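Local atomic coordinates of ATP phosphoribosyltransferase (PDB entry 2VD3), a protein that probably catalyses the magnesium-dependent condensation of ATP with 5-phosphoribose 1-diphosphate to give phosphoribosyl-ATP, the first step of histidine biosynthesis. Residues 15-18 and 19-23; 42-45 and 46-49. One frame throughout, in Å; residues are numbered along the deposited sequence.

Contact 1 (15-18 and 19-23); sequences ISEP and AIRLL
Ala19 sits tightly against the turn that precedes it: its CB is 3.3 Å from Ser16 O and hardly farther from Ile15 O. The same side of the chain is buried, with Ala19 packing on Val9 and Tyr91, while Ile15 O also accepts a hydrogen bond from Tyr91 OH. Ser16 CB points away from the following turn, and OG is hydrogen-bonded to Pro10 O. One turn on, Leu22 CB comes within 3.3 Å of Pro18 O, the carbonyl that also receives Leu22 N at 2.8 Å, and the leucine side chain reaches Ile207 and Val210 of helix 197-212. These are the opening turns of helix 16-25, which follows strand 5-10 and packs back on it, Leu23 joining Ala19 on Val9, before the chain reaches the parallel strand 47-52. Bonds from i+4 to i such as Arg21 N to Glu17 O (2.9 Å, 165°) run in sequence, and Pro18, without an N-H, is accommodated in the first turn. The solvent side is looser. A bend at chi3 (-60°) folds the Arg21 side chain back towards the start of the helix, laying NH2 3.6 Å from Glu17 CB and 3.7 Å from Pro18 CG. Glu17 O lies above one guanidinium face, offset toward its rim. The charged ends do not close up: Glu17 OE2 and Arg21 NH1 stand 4.6 Å apart, too far for a salt bridge.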
# COMPACT_ATOMS: atom_id res chain seq x y z
N ILE A 15 -17.52 7.57 -3.12
CA ILE A 15 -18.85 7.07 -3.42
C ILE A 15 -19.01 5.58 -3.08
O ILE A 15 -20.11 5.11 -2.77
CB ILE A 15 -19.20 7.28 -4.91
CG1 ILE A 15 -19.11 8.76 -5.30
CG2 ILE A 15 -20.58 6.71 -5.25
CD1 ILE A 15 -19.25 9.00 -6.83
N SER A 16 -17.90 4.83 -3.13
CA SER A 16 -17.94 3.37 -3.13
C SER A 16 -18.58 2.73 -1.89
O SER A 16 -19.65 2.13 -2.00
CB SER A 16 -16.55 2.79 -3.37
OG SER A 16 -16.64 1.41 -3.66
N GLU A 17 -17.94 2.88 -0.73
CA GLU A 17 -18.41 2.31 0.53
C GLU A 17 -19.85 2.67 0.94
O GLU A 17 -20.61 1.78 1.33
CB GLU A 17 -17.43 2.61 1.68
CG GLU A 17 -16.40 1.53 1.95
CD GLU A 17 -15.35 1.96 2.96
OE1 GLU A 17 -14.95 3.15 2.94
OE2 GLU A 17 -14.91 1.11 3.78
N PRO A 18 -20.23 3.96 0.87
CA PRO A 18 -21.62 4.30 1.21
C PRO A 18 -22.66 3.64 0.29
O PRO A 18 -23.77 3.32 0.75
CB PRO A 18 -21.67 5.82 1.08
CG PRO A 18 -20.26 6.27 1.12
CD PRO A 18 -19.45 5.17 0.54
N ALA A 19 -22.32 3.46 -0.99
CA ALA A 19 -23.16 2.75 -1.96
C ALA A 19 -23.34 1.28 -1.56
O ALA A 19 -24.43 0.73 -1.64
CB ALA A 19 -22.58 2.87 -3.36
N ILE A 20 -22.25 0.66 -1.11
CA ILE A 20 -22.31 -0.71 -0.62
C ILE A 20 -23.17 -0.79 0.65
O ILE A 20 -24.03 -1.69 0.76
CB ILE A 20 -20.88 -1.30 -0.45
CG1 ILE A 20 -20.26 -1.55 -1.83
CG2 ILE A 20 -20.90 -2.59 0.37
CD1 ILE A 20 -18.74 -1.76 -1.83
N ARG A 21 -22.98 0.16 1.57
CA ARG A 21 -23.78 0.24 2.82
C ARG A 21 -25.27 0.47 2.57
O ARG A 21 -26.12 -0.11 3.26
CB ARG A 21 -23.24 1.32 3.75
CG ARG A 21 -22.21 0.83 4.76
CD ARG A 21 -21.76 1.97 5.68
NE ARG A 21 -21.15 3.07 4.94
CZ ARG A 21 -19.84 3.28 4.81
NH1 ARG A 21 -18.96 2.46 5.40
NH2 ARG A 21 -19.40 4.32 4.11
N LEU A 22 -25.59 1.32 1.60
CA LEU A 22 -26.97 1.61 1.23
C LEU A 22 -27.70 0.37 0.69
O LEU A 22 -28.82 0.07 1.13
CB LEU A 22 -27.01 2.76 0.23
CG LEU A 22 -28.21 2.96 -0.69
CD1 LEU A 22 -29.43 3.42 0.06
CD2 LEU A 22 -27.83 3.97 -1.78
N LEU A 23 -27.07 -0.34 -0.24
CA LEU A 23 -27.63 -1.59 -0.75
C LEU A 23 -27.84 -2.62 0.38
O LEU A 23 -28.89 -3.26 0.45
CB LEU A 23 -26.73 -2.17 -1.85
CG LEU A 23 -26.68 -1.39 -3.18
CD1 LEU A 23 -25.57 -1.91 -4.10
CD2 LEU A 23 -28.02 -1.43 -3.91

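Contact 2 (42-45 and 46-49); sequences TQHP and QIEV
The His44 ring turns one edge to the backbone of Gln46, whose N-H points almost straight at ND1 (3.0 Å, 162°) and lies nearly in the ring plane. Having CG anti to the backbone N (chi1 -165°) puts the ring beside its own carbonyl carbon, with ND1 facing Gln46 N. As ND1 accepts, the ring proton is probably on NE2, which is hydrogen-bonded to Glu202 of helix 197-212. The Gln46 chain, extended beyond CG, passes obliquely across the CE1 side of the ring and brings OE1 to 3.3 Å from CE1, the amide and imidazole planes lying 53° apart; its NE2 is taken up by Pro3 O. From another direction Ile47 CD1 makes an off-centre CH-pi contact, 4.2 Å from the ring centroid. With an alanine at His44, the Gln46 N-H would probably be left without its acceptor, Glu202 without its imidazole partner, and Ile47 CD1 without the ring it packs on. The backbone here is a type I turn from His44 to Ile47, with Pro45 and Gln46 at its corners and Ile47 N bonded to His44 O at 3.1 Å; it forms the end of the beta hairpin that joins strands 39-42 and 47-52. At the base of the loop, where strand 39-42 ends, Thr42 holds OG1 between its backbone N and carbonyl carbon, a crowded position that sets the hydroxyl 2.5 Å from Ile47 O, above the carbonyl plane. Thr42 N adds a weak bond to the same oxygen and also donates to a water at 3.0 Å, which sits within reach of both His44 O and Ile47 O. The side chains of Thr42 and Val49 cross at about a right angle, with Thr42 CG2 3.6 Å from Val49 CG2.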
# COMPACT_ATOMS: atom_id res chain seq x y z
N THR A 42 -25.77 -10.60 -4.83
CA THR A 42 -26.31 -9.86 -3.70
C THR A 42 -27.28 -10.75 -2.94
O THR A 42 -27.50 -11.90 -3.34
CB THR A 42 -27.04 -8.57 -4.14
OG1 THR A 42 -28.21 -8.91 -4.90
CG2 THR A 42 -26.13 -7.70 -5.00
N GLN A 43 -27.87 -10.23 -1.86
CA GLN A 43 -28.85 -11.00 -1.07
C GLN A 43 -30.13 -11.29 -1.84
O GLN A 43 -30.89 -12.19 -1.47
CB GLN A 43 -29.17 -10.30 0.26
CG GLN A 43 -27.99 -10.14 1.22
CD GLN A 43 -27.39 -11.45 1.65
OE1 GLN A 43 -28.10 -12.41 1.96
NE2 GLN A 43 -26.06 -11.51 1.69
N HIS A 44 -30.36 -10.54 -2.92
CA HIS A 44 -31.49 -10.78 -3.81
C HIS A 44 -31.05 -11.60 -5.03
O HIS A 44 -30.11 -11.22 -5.72
CB HIS A 44 -32.09 -9.44 -4.25
CG HIS A 44 -33.44 -9.55 -4.87
ND1 HIS A 44 -33.70 -10.34 -5.97
CD2 HIS A 44 -34.61 -8.94 -4.56
CE1 HIS A 44 -34.98 -10.23 -6.29
NE2 HIS A 44 -35.55 -9.39 -5.45
N PRO A 45 -31.70 -12.75 -5.27
CA PRO A 45 -31.28 -13.66 -6.36
C PRO A 45 -31.33 -13.07 -7.77
O PRO A 45 -30.76 -13.65 -8.70
CB PRO A 45 -32.27 -14.83 -6.23
CG PRO A 45 -32.75 -14.76 -4.82
CD PRO A 45 -32.85 -13.30 -4.53
N GLN A 46 -32.01 -11.93 -7.94
CA GLN A 46 -32.14 -11.32 -9.26
C GLN A 46 -31.26 -10.07 -9.41
O GLN A 46 -31.29 -9.39 -10.44
CB GLN A 46 -33.59 -10.94 -9.54
CG GLN A 46 -34.62 -12.07 -9.51
CD GLN A 46 -36.03 -11.52 -9.67
OE1 GLN A 46 -36.81 -11.49 -8.71
NE2 GLN A 46 -36.35 -11.04 -10.86
N ILE A 47 -30.49 -9.74 -8.38
CA ILE A 47 -29.65 -8.55 -8.44
C ILE A 47 -28.18 -8.90 -8.32
O ILE A 47 -27.76 -9.50 -7.32
CB ILE A 47 -30.06 -7.48 -7.38
CG1 ILE A 47 -31.52 -7.05 -7.59
CG2 ILE A 47 -29.12 -6.27 -7.45
CD1 ILE A 47 -32.14 -6.35 -6.41
N GLU A 48 -27.40 -8.53 -9.32
CA GLU A 48 -25.95 -8.61 -9.22
C GLU A 48 -25.29 -7.23 -9.27
O GLU A 48 -25.90 -6.23 -9.70
CB GLU A 48 -25.37 -9.56 -10.28
CG GLU A 48 -24.93 -8.86 -11.55
CD GLU A 48 -24.75 -9.79 -12.72
OE1 GLU A 48 -24.75 -9.28 -13.86
OE2 GLU A 48 -24.61 -11.03 -12.51
N VAL A 49 -24.05 -7.17 -8.80
CA VAL A 49 -23.31 -5.93 -8.73
C VAL A 49 -22.09 -6.03 -9.64
O VAL A 49 -21.36 -7.03 -9.59
CB VAL A 49 -22.90 -5.58 -7.28
CG1 VAL A 49 -21.82 -4.50 -7.24
CG2 VAL A 49 -24.13 -5.14 -6.49
O HOH W 1 -27.65 -11.98 -6.66

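In the fold
Strand 5-10 leads from the N terminus into contact 1, where residues 15-23 lead into and form the first turns of helix 16-25. After the short strand 30-31 and strand 39-42, contact 2 closes the hairpin loop into strand 47-52. The two follow in series: neither nests within nor crosses the other. Both lean on strand 5-10, which pairs in parallel with 47-52 and receives Ala19 and Leu23 from the helix and Ile47 and Val49 from the hairpin. Helix 197-212 is a second shared neighbour. With centres 15 Å apart, the contacts meet where Leu23 CD1 packs against Val49 CG2 at 4.3 Å, tying helix to sheet.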